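Local coordinates for protein 2-C-methyl-D-erythritol 4-phosphate cytidylyltransferase (Thermus thermophilus HB8, PDB 2PX7) that probably catalyses the transfer of a cytidylyl group from CTP to 2-C-methyl-D-erythritol 4-phosphate, a step of the non-mevalonate route to isoprenoids, at residues S27-A32 with V109-V114; R99-A104 with A176-A181; Q132-A137 with P205-E210; E180-A185 with S193-L198. One frame throughout, in Å; residues are numbered along the deposited sequence.

Contact 1 of 4, residues S27-A32 with V109-V114; sequences SVLIPA and VLVHDV
The torsions of Ile30 split its two branches between two partners. With chi1 at -49°, CG1 lies beside the residue's own N and carries CD1 to 3.8 Å from His112 CB, the two side chains running alongside each other. CG2, anti to that N, meets Val114 CB at 4.0 Å, here nearly at a right angle. Val114 in turn holds its CG1 between its own N and carbonyl carbon, which sets this methyl 3.5 Å from Ala32 CB. Cutting Ile30 back to an alanine here would probably leave His112 CB and Val114 without their apolar neighbour and open a gap between them.

Strands 27-31 and 109-111 run parallel, their axes 23° apart. Leu29 turns both backbone polar groups to its neighbour: its N donates to Leu110 O at 2.7 Å in an almost straight bond (174°), and its O accepts from His112 N at 3.0 Å. Leu110 N adds a third bond, to Ser27 O. Ser27, Leu29, Val109 and Val111 share one face of the sheet, where Leu29 CD1 packs on Val109 CG1 at 4.1 Å; Val28 and Leu110 take the other. Pro31, centre of an inverse gamma turn, brings CD to 3.3 Å from His112 O.

Val114 lies close to Lys44, predicted to stabilise the transition state, so the loops leaving the ends of these strands probably help frame the active site. Strand 67-72 flanks 27-31 on its other edge, helix 54-61 packs on Ile30, His112 and Val114, and helices 93-103 and 175-188 cover the face of Val111.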
# COMPACT_ATOMS: atom_id res chain seq x y z
N SER A 27 -17.68 8.15 -20.61
CA SER A 27 -16.34 8.27 -21.33
C SER A 27 -14.96 7.92 -20.62
O SER A 27 -14.48 8.67 -19.78
CB SER A 27 -16.26 9.64 -21.99
OG SER A 27 -15.48 9.65 -23.17
N VAL A 28 -14.30 6.83 -21.01
CA VAL A 28 -13.13 6.32 -20.26
C VAL A 28 -11.79 6.57 -20.98
O VAL A 28 -11.61 6.17 -22.14
CB VAL A 28 -13.27 4.79 -19.95
CG1 VAL A 28 -12.03 4.26 -19.28
CG2 VAL A 28 -14.50 4.50 -19.08
N LEU A 29 -10.85 7.24 -20.30
CA LEU A 29 -9.54 7.53 -20.90
C LEU A 29 -8.45 6.71 -20.24
O LEU A 29 -8.29 6.77 -19.03
CB LEU A 29 -9.19 9.03 -20.82
CG LEU A 29 -10.33 10.03 -21.07
CD1 LEU A 29 -9.82 11.48 -20.98
CD2 LEU A 29 -10.96 9.77 -22.44
N ILE A 30 -7.73 5.94 -21.06
CA ILE A 30 -6.64 5.08 -20.61
C ILE A 30 -5.27 5.55 -21.18
O ILE A 30 -4.85 5.08 -22.25
CB ILE A 30 -6.90 3.57 -20.99
CG1 ILE A 30 -8.32 3.10 -20.60
CG2 ILE A 30 -5.76 2.65 -20.52
CD1 ILE A 30 -8.72 3.14 -19.08
N PRO A 31 -4.57 6.45 -20.46
CA PRO A 31 -3.25 6.93 -20.93
C PRO A 31 -2.14 5.91 -20.74
O PRO A 31 -1.28 6.11 -19.90
CB PRO A 31 -3.00 8.17 -20.05
CG PRO A 31 -3.73 7.84 -18.73
CD PRO A 31 -4.95 7.05 -19.16
N ALA A 32 -2.14 4.84 -21.52
CA ALA A 32 -1.17 3.75 -21.38
C ALA A 32 0.04 3.84 -22.34
O ALA A 32 0.32 2.90 -23.10
CB ALA A 32 -1.87 2.41 -21.58
N VAL A 109 -15.93 11.99 -17.70
CA VAL A 109 -14.77 11.15 -18.00
C VAL A 109 -14.26 10.40 -16.79
O VAL A 109 -14.28 10.91 -15.69
CB VAL A 109 -13.55 11.94 -18.60
CG1 VAL A 109 -13.75 12.20 -20.04
CG2 VAL A 109 -13.24 13.25 -17.81
N LEU A 110 -13.77 9.18 -17.03
CA LEU A 110 -12.97 8.46 -16.05
C LEU A 110 -11.58 8.28 -16.63
O LEU A 110 -11.43 7.89 -17.79
CB LEU A 110 -13.59 7.11 -15.71
CG LEU A 110 -14.95 7.11 -14.98
CD1 LEU A 110 -15.56 5.72 -14.98
CD2 LEU A 110 -14.83 7.64 -13.52
N VAL A 111 -10.57 8.60 -15.84
CA VAL A 111 -9.19 8.45 -16.28
C VAL A 111 -8.53 7.38 -15.41
O VAL A 111 -8.54 7.48 -14.18
CB VAL A 111 -8.40 9.77 -16.16
CG1 VAL A 111 -7.05 9.65 -16.89
CG2 VAL A 111 -9.23 10.95 -16.69
N HIS A 112 -7.95 6.37 -16.05
CA HIS A 112 -7.47 5.21 -15.32
C HIS A 112 -6.07 4.77 -15.73
O HIS A 112 -5.75 4.73 -16.91
CB HIS A 112 -8.46 4.05 -15.43
CG HIS A 112 -8.08 2.86 -14.60
ND1 HIS A 112 -8.07 2.89 -13.22
CD2 HIS A 112 -7.67 1.62 -14.95
CE1 HIS A 112 -7.68 1.72 -12.76
NE2 HIS A 112 -7.43 0.93 -13.79
N ASP A 113 -5.24 4.46 -14.73
CA ASP A 113 -3.92 3.89 -14.92
C ASP A 113 -4.05 2.45 -15.31
O ASP A 113 -4.63 1.68 -14.57
CB ASP A 113 -3.15 3.87 -13.60
CG ASP A 113 -2.75 5.22 -13.14
OD1 ASP A 113 -2.90 6.21 -13.91
OD2 ASP A 113 -2.29 5.30 -11.97
N VAL A 114 -3.46 2.07 -16.45
CA VAL A 114 -3.50 0.68 -16.94
C VAL A 114 -2.71 -0.29 -16.03
O VAL A 114 -2.93 -1.50 -16.08
CB VAL A 114 -3.02 0.60 -18.45
CG1 VAL A 114 -1.50 0.62 -18.55
CG2 VAL A 114 -3.59 -0.62 -19.15

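Contact 2 of 4, residues R99-A104 with A176-A181; sequences RLLEAA and ALLREA
Leu101 and Arg179 meet where helices 93-103 and 175-188 pass each other, their short segments inclined at 140° with axes 10.5 Å apart at closest approach. Leu101 fills the space between them. Its CG rests on Arg179 CG at 3.6 Å, while CD2 reaches past it to Leu178 CG at 3.8 Å and to Leu178 O at 3.7 Å. Leu178 adds its own CD2, which touches both methyls of Leu101, the two side chains crossing at a slant.

Arg179 is exposed to solvent, yet it folds back. Bends at chi2 (-144°) and chi3 lay its methylenes along Leu101 and bring the guanidinium to the end of helix 93-103. There NH1 lies 2.6 Å from Leu101 O, but the N-H points poorly at it (125°), and the bond is weak. Ala104 O also lies at the guanidinium edge, 3.5 Å from NH1. Leu101 O already accepts from Ala104 N, so the arginine joins a carbonyl that is part of the helical bonding. A positive group beside these C-terminal carbonyls is probably favoured by the helix dipole.

The contact is helix-to-helix packing on one side of the central sheet, away from the predicted catalytic residues. Leu101 also rests on Leu29 of strand 27-31 and on His182 further along helix 175-188, while Leu178 turns to Asp195 and Val199 of helix 195-201.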
# COMPACT_ATOMS: atom_id res chain seq x y z
N ARG A 99 -4.37 14.25 -25.06
CA ARG A 99 -4.69 13.72 -26.39
C ARG A 99 -6.00 12.97 -26.40
O ARG A 99 -6.87 13.24 -27.23
CB ARG A 99 -3.55 12.84 -26.89
CG ARG A 99 -2.28 13.65 -27.18
CD ARG A 99 -1.22 12.73 -27.74
NE ARG A 99 0.08 13.38 -27.87
CZ ARG A 99 1.04 12.97 -28.71
NH1 ARG A 99 0.83 11.93 -29.51
NH2 ARG A 99 2.21 13.62 -28.74
N LEU A 100 -6.14 12.05 -25.45
CA LEU A 100 -7.37 11.30 -25.28
C LEU A 100 -8.56 12.20 -25.03
O LEU A 100 -9.64 11.97 -25.55
CB LEU A 100 -7.22 10.29 -24.13
CG LEU A 100 -6.19 9.18 -24.38
CD1 LEU A 100 -6.01 8.36 -23.11
CD2 LEU A 100 -6.61 8.30 -25.56
N LEU A 101 -8.35 13.23 -24.22
CA LEU A 101 -9.41 14.16 -23.81
C LEU A 101 -10.04 14.91 -24.99
O LEU A 101 -11.24 15.16 -25.02
CB LEU A 101 -8.84 15.16 -22.81
CG LEU A 101 -9.73 16.02 -21.92
CD1 LEU A 101 -10.84 15.20 -21.22
CD2 LEU A 101 -8.83 16.75 -20.92
N GLU A 102 -9.20 15.27 -25.96
CA GLU A 102 -9.66 15.96 -27.16
C GLU A 102 -10.65 15.12 -27.96
O GLU A 102 -11.55 15.66 -28.60
CB GLU A 102 -8.46 16.32 -28.04
CG GLU A 102 -8.71 17.51 -28.95
CD GLU A 102 -7.48 17.88 -29.75
OE1 GLU A 102 -6.41 18.09 -29.12
OE2 GLU A 102 -7.58 17.97 -31.00
N ALA A 103 -10.50 13.79 -27.87
CA ALA A 103 -11.35 12.83 -28.57
C ALA A 103 -12.59 12.40 -27.79
O ALA A 103 -13.49 11.79 -28.36
CB ALA A 103 -10.53 11.60 -28.96
N ALA A 104 -12.64 12.72 -26.49
CA ALA A 104 -13.77 12.33 -25.63
C ALA A 104 -15.09 12.92 -26.14
O ALA A 104 -15.14 14.10 -26.46
CB ALA A 104 -13.50 12.75 -24.17
N ALA A 176 -15.68 18.80 -19.49
CA ALA A 176 -15.44 20.24 -19.67
C ALA A 176 -14.50 20.82 -18.61
O ALA A 176 -13.71 21.73 -18.88
CB ALA A 176 -16.76 20.98 -19.63
N LEU A 177 -14.59 20.31 -17.38
CA LEU A 177 -13.74 20.79 -16.31
C LEU A 177 -12.30 20.31 -16.53
O LEU A 177 -11.36 21.09 -16.40
CB LEU A 177 -14.28 20.32 -14.95
CG LEU A 177 -13.40 20.60 -13.74
CD1 LEU A 177 -13.23 22.13 -13.47
CD2 LEU A 177 -13.98 19.89 -12.53
N LEU A 178 -12.14 19.03 -16.87
CA LEU A 178 -10.80 18.51 -17.13
C LEU A 178 -10.12 19.19 -18.35
O LEU A 178 -8.91 19.42 -18.35
CB LEU A 178 -10.82 16.96 -17.26
CG LEU A 178 -9.42 16.30 -17.23
CD1 LEU A 178 -8.68 16.66 -15.91
CD2 LEU A 178 -9.50 14.79 -17.42
N ARG A 179 -10.91 19.52 -19.36
CA ARG A 179 -10.42 20.37 -20.46
C ARG A 179 -9.93 21.73 -19.95
O ARG A 179 -8.81 22.10 -20.23
CB ARG A 179 -11.44 20.44 -21.61
CG ARG A 179 -11.74 19.03 -22.17
CD ARG A 179 -11.96 18.94 -23.67
NE ARG A 179 -13.38 18.80 -23.98
CZ ARG A 179 -13.96 17.81 -24.66
NH1 ARG A 179 -13.28 16.81 -25.19
NH2 ARG A 179 -15.26 17.85 -24.83
N GLU A 180 -10.72 22.44 -19.15
CA GLU A 180 -10.25 23.69 -18.53
C GLU A 180 -8.94 23.51 -17.77
O GLU A 180 -8.04 24.34 -17.85
CB GLU A 180 -11.27 24.31 -17.58
CG GLU A 180 -12.54 24.83 -18.22
CD GLU A 180 -12.33 26.07 -19.10
OE1 GLU A 180 -11.38 26.85 -18.86
OE2 GLU A 180 -13.13 26.26 -20.03
N ALA A 181 -8.86 22.42 -16.99
CA ALA A 181 -7.67 22.11 -16.20
C ALA A 181 -6.43 21.90 -17.08
O ALA A 181 -5.35 22.43 -16.80
CB ALA A 181 -7.93 20.89 -15.33

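Contact 3 of 4, residues Q132-A137 with P205-E210; sequences QRSGAA and PVALVE
Ala136 and Ala207 provide the backbone hydrogen bonding: Ala207 N donates to Ala136 O at 3.0 Å. The bond is bent at the acceptor, the donor standing above the carbonyl plane, 35° out of it. One residue on, Ala137 CA makes a CA-H...O contact with Ala207 O at 3.3 Å. Ala137 and Ala207 form a parallel bridge, pairing strand 136-142 with 207-210, the outermost strand on this side of the sheet within the chain.

A water supplies the second polar link. It donates to Ser134 O at 3.0 Å and to Pro205 O at 2.7 Å, joining the end of helix 121-134 to the residues leading into the strand. Ser134 O also meets Tyr204 OH.

One apolar pair forms, Ala136 CB against Val206 CG2 at 4.0 Å. The other side-chain contacts set a methyl against an oxygen: Ala136 CB lies 3.8 Å from Pro205 O, and Ala207 CB lies 3.6 Å from Ala136 O and 4.0 Å from Ser134 OG. With chi1 at 77°, that hydroxyl lies between the backbone N and carbonyl carbon of Ser134, where it can turn back to Ala130 O in the preceding helical turn. Gly135, the first residue past the helix, has phi 83°, a backbone shape that would drive a CB into Ser134 O.

Beyond the contact, Val206 makes backbone hydrogen bonds to the second subunit and packs on Tyr155 of that subunit. The chemistry implies a link that is mostly main-chain and water-mediated, to which the small side chains add little; further backbone bonds to Val138 and Val140 continue the strand pairing.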
# COMPACT_ATOMS: atom_id res chain seq x y z
N GLN A 132 -20.39 12.48 -11.05
CA GLN A 132 -21.67 12.99 -11.59
C GLN A 132 -22.23 14.15 -10.79
O GLN A 132 -22.84 15.06 -11.35
CB GLN A 132 -22.72 11.87 -11.68
CG GLN A 132 -22.44 10.84 -12.76
CD GLN A 132 -23.27 9.55 -12.63
OE1 GLN A 132 -23.76 9.20 -11.55
NE2 GLN A 132 -23.39 8.82 -13.74
N ARG A 133 -22.02 14.11 -9.48
CA ARG A 133 -22.57 15.12 -8.58
C ARG A 133 -21.59 16.26 -8.39
O ARG A 133 -21.97 17.43 -8.40
CB ARG A 133 -22.88 14.49 -7.21
CG ARG A 133 -24.10 13.55 -7.17
CD ARG A 133 -24.23 12.77 -5.82
NE ARG A 133 -23.30 13.24 -4.80
CZ ARG A 133 -22.37 12.50 -4.21
NH1 ARG A 133 -22.24 11.21 -4.50
NH2 ARG A 133 -21.57 13.04 -3.30
N SER A 134 -20.32 15.91 -8.21
CA SER A 134 -19.33 16.86 -7.73
C SER A 134 -18.45 17.44 -8.84
O SER A 134 -17.82 18.47 -8.65
CB SER A 134 -18.44 16.21 -6.67
OG SER A 134 -17.49 15.36 -7.30
N GLY A 135 -18.40 16.76 -9.98
CA GLY A 135 -17.56 17.19 -11.08
C GLY A 135 -16.11 16.80 -11.00
O GLY A 135 -15.39 16.95 -11.97
N ALA A 136 -15.66 16.33 -9.84
CA ALA A 136 -14.27 15.90 -9.66
C ALA A 136 -14.24 14.97 -8.46
O ALA A 136 -14.56 15.40 -7.38
CB ALA A 136 -13.33 17.11 -9.42
N ALA A 137 -13.84 13.71 -8.67
CA ALA A 137 -13.82 12.72 -7.59
C ALA A 137 -12.68 11.71 -7.75
O ALA A 137 -12.46 11.17 -8.84
CB ALA A 137 -15.15 11.99 -7.49
N PRO A 205 -12.82 22.35 -6.24
CA PRO A 205 -12.76 21.34 -5.16
C PRO A 205 -12.79 19.91 -5.70
O PRO A 205 -13.59 19.58 -6.56
CB PRO A 205 -14.03 21.63 -4.33
CG PRO A 205 -15.00 22.24 -5.35
CD PRO A 205 -14.10 23.09 -6.23
N VAL A 206 -11.89 19.07 -5.21
CA VAL A 206 -11.87 17.68 -5.67
C VAL A 206 -12.30 16.77 -4.53
O VAL A 206 -11.63 16.69 -3.52
CB VAL A 206 -10.49 17.27 -6.22
CG1 VAL A 206 -10.49 15.82 -6.70
CG2 VAL A 206 -10.05 18.23 -7.36
N ALA A 207 -13.43 16.09 -4.70
CA ALA A 207 -13.97 15.20 -3.69
C ALA A 207 -13.22 13.88 -3.65
O ALA A 207 -12.63 13.44 -4.64
CB ALA A 207 -15.46 14.96 -3.93
N LEU A 208 -13.24 13.25 -2.48
CA LEU A 208 -12.56 12.00 -2.23
C LEU A 208 -13.58 10.90 -1.96
O LEU A 208 -14.58 11.14 -1.29
CB LEU A 208 -11.61 12.13 -1.04
CG LEU A 208 -10.54 13.24 -1.07
CD1 LEU A 208 -9.65 13.15 0.17
CD2 LEU A 208 -9.69 13.17 -2.35
N VAL A 209 -13.33 9.70 -2.49
CA VAL A 209 -14.13 8.52 -2.17
C VAL A 209 -13.21 7.39 -1.73
O VAL A 209 -12.01 7.47 -1.95
CB VAL A 209 -15.04 8.02 -3.34
CG1 VAL A 209 -16.02 9.12 -3.79
CG2 VAL A 209 -14.24 7.45 -4.51
N GLU A 210 -13.77 6.36 -1.11
CA GLU A 210 -12.98 5.21 -0.66
C GLU A 210 -12.43 4.42 -1.85
O GLU A 210 -13.17 4.01 -2.72
CB GLU A 210 -13.77 4.30 0.30
CG GLU A 210 -15.26 4.29 0.03
CD GLU A 210 -16.07 3.21 0.78
OE1 GLU A 210 -15.46 2.31 1.43
OE2 GLU A 210 -17.34 3.29 0.69
O HOH W 1 -16.07 18.57 -6.24

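Contact 4 of 4, residues E180-A185 with S193-L198; sequences EAHAYA and SDDAQL
Leu198 and His182 pack helix 175-188 against helix 195-201, the next helix along the chain, in a pairing tied by a His-carboxylate hydrogen bond; the second helix has an Asp N-cap. Leu198 begins with CB against Ala181 CB at 3.9 Å. At chi1 -57° its CG stands anti to the carbonyl carbon and forks between two partners. CD2 goes to Ala185 CB at 4.0 Å. CD1 lies over the face of the His182 imidazole, 3.6 Å from the ring centroid and 14° off the normal, a CH-pi contact.

The same ring uses its edge for Asp195. His182 NE2 donates to Asp195 OD1 at 2.7 Å (158°), with the oxygen close to the ring plane, though ring and carboxylate are turned well apart. The carboxylate probably favours the proton on NE2. A leucine in place of His182 would probably leave this buried Asp195 oxygen without its donor and Leu198 CD1 without the flat face it sits on.

Asp194 caps helix 195-201: its OD1 accepts from Gln197 N at 3.0 Å and from Gln197 NE2 at 2.7 Å, the two donors coming from opposite faces of the carboxylate. Asp194 OD2 bonds to Gln171 and to Tyr155 of the second subunit, placing the cap at the dimer interface. Between the helices, one water donates to Ala181 O at 2.8 Å and to Leu198 O at 2.7 Å.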
# COMPACT_ATOMS: atom_id res chain seq x y z
N GLU A 180 -10.72 22.44 -19.15
CA GLU A 180 -10.25 23.69 -18.53
C GLU A 180 -8.94 23.51 -17.77
O GLU A 180 -8.04 24.34 -17.85
CB GLU A 180 -11.27 24.31 -17.58
CG GLU A 180 -12.54 24.83 -18.22
CD GLU A 180 -12.33 26.07 -19.10
OE1 GLU A 180 -11.38 26.85 -18.86
OE2 GLU A 180 -13.13 26.26 -20.03
N ALA A 181 -8.86 22.42 -16.99
CA ALA A 181 -7.67 22.11 -16.20
C ALA A 181 -6.43 21.90 -17.08
O ALA A 181 -5.35 22.43 -16.80
CB ALA A 181 -7.93 20.89 -15.33
N HIS A 182 -6.59 21.09 -18.13
CA HIS A 182 -5.50 20.86 -19.05
C HIS A 182 -5.11 22.13 -19.84
O HIS A 182 -3.93 22.34 -20.09
CB HIS A 182 -5.79 19.66 -19.97
CG HIS A 182 -5.44 18.34 -19.36
ND1 HIS A 182 -4.22 17.73 -19.55
CD2 HIS A 182 -6.14 17.52 -18.53
CE1 HIS A 182 -4.19 16.59 -18.89
NE2 HIS A 182 -5.34 16.44 -18.26
N ALA A 183 -6.08 22.97 -20.19
CA ALA A 183 -5.80 24.25 -20.88
C ALA A 183 -4.97 25.21 -20.03
O ALA A 183 -3.99 25.81 -20.50
CB ALA A 183 -7.11 24.92 -21.33
N TYR A 184 -5.36 25.36 -18.76
CA TYR A 184 -4.62 26.18 -17.81
C TYR A 184 -3.23 25.62 -17.55
O TYR A 184 -2.26 26.37 -17.46
CB TYR A 184 -5.41 26.30 -16.51
CG TYR A 184 -4.76 27.17 -15.45
CD1 TYR A 184 -4.65 28.56 -15.63
CD2 TYR A 184 -4.29 26.62 -14.27
CE1 TYR A 184 -4.07 29.37 -14.64
CE2 TYR A 184 -3.71 27.41 -13.28
CZ TYR A 184 -3.61 28.79 -13.46
OH TYR A 184 -3.01 29.58 -12.49
N ALA A 185 -3.13 24.29 -17.43
CA ALA A 185 -1.83 23.64 -17.23
C ALA A 185 -0.87 23.87 -18.41
O ALA A 185 0.31 24.08 -18.20
CB ALA A 185 -1.99 22.17 -16.95
N SER A 193 1.35 14.59 -11.23
CA SER A 193 1.31 13.14 -11.31
C SER A 193 -0.10 12.62 -11.54
O SER A 193 -0.28 11.42 -11.80
CB SER A 193 1.91 12.53 -10.04
OG SER A 193 1.15 12.89 -8.88
N ASP A 194 -1.11 13.49 -11.42
CA ASP A 194 -2.46 13.08 -11.75
C ASP A 194 -3.31 14.24 -12.23
O ASP A 194 -2.86 15.39 -12.23
CB ASP A 194 -3.13 12.27 -10.61
CG ASP A 194 -3.46 13.10 -9.38
OD1 ASP A 194 -3.30 14.33 -9.43
OD2 ASP A 194 -3.87 12.53 -8.33
N ASP A 195 -4.52 13.92 -12.67
CA ASP A 195 -5.45 14.91 -13.18
C ASP A 195 -6.08 15.72 -12.05
O ASP A 195 -6.36 16.89 -12.22
CB ASP A 195 -6.53 14.24 -14.03
CG ASP A 195 -5.99 13.78 -15.38
OD1 ASP A 195 -5.62 14.64 -16.23
OD2 ASP A 195 -5.90 12.55 -15.57
N ALA A 196 -6.29 15.10 -10.88
CA ALA A 196 -6.85 15.84 -9.74
C ALA A 196 -6.02 17.08 -9.41
O ALA A 196 -6.57 18.11 -9.08
CB ALA A 196 -6.95 14.94 -8.52
N GLN A 197 -4.70 16.97 -9.49
CA GLN A 197 -3.85 18.14 -9.20
C GLN A 197 -4.00 19.29 -10.17
O GLN A 197 -3.83 20.44 -9.78
CB GLN A 197 -2.39 17.72 -9.11
CG GLN A 197 -2.08 16.95 -7.83
CD GLN A 197 -0.79 16.20 -7.95
OE1 GLN A 197 0.28 16.75 -7.68
NE2 GLN A 197 -0.88 14.97 -8.45
N LEU A 198 -4.31 18.98 -11.43
CA LEU A 198 -4.55 20.02 -12.46
C LEU A 198 -5.87 20.75 -12.19
O LEU A 198 -5.98 21.95 -12.38
CB LEU A 198 -4.60 19.39 -13.85
CG LEU A 198 -3.39 18.58 -14.34
CD1 LEU A 198 -3.58 18.23 -15.80
CD2 LEU A 198 -2.06 19.31 -14.11
O HOH W 2 -4.39 23.17 -14.26

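Contacts 1 and 3 belong to one mixed central sheet, about 16 Å apart between centres: contact 1 joins strands 27-31 and 108-111 in its middle, contact 3 attaches strand 207-210 at one outer end. Contacts 2 and 4 lie in the helical layer where helices 93-103, 175-188 and 195-201 pack together, their centres about 10 Å apart, and share Glu180 and Ala181. Along the chain contacts 1 and 2 cross, as do 2 and 3, while contact 4 falls between the segments of contact 3. Val111 CG1 packs on Asp195 OD2, tying sheet to layer. Contact 1 lies nearest the predicted catalytic residues; contacts 3 and 4 reach the second subunit, linking this core to the dimer.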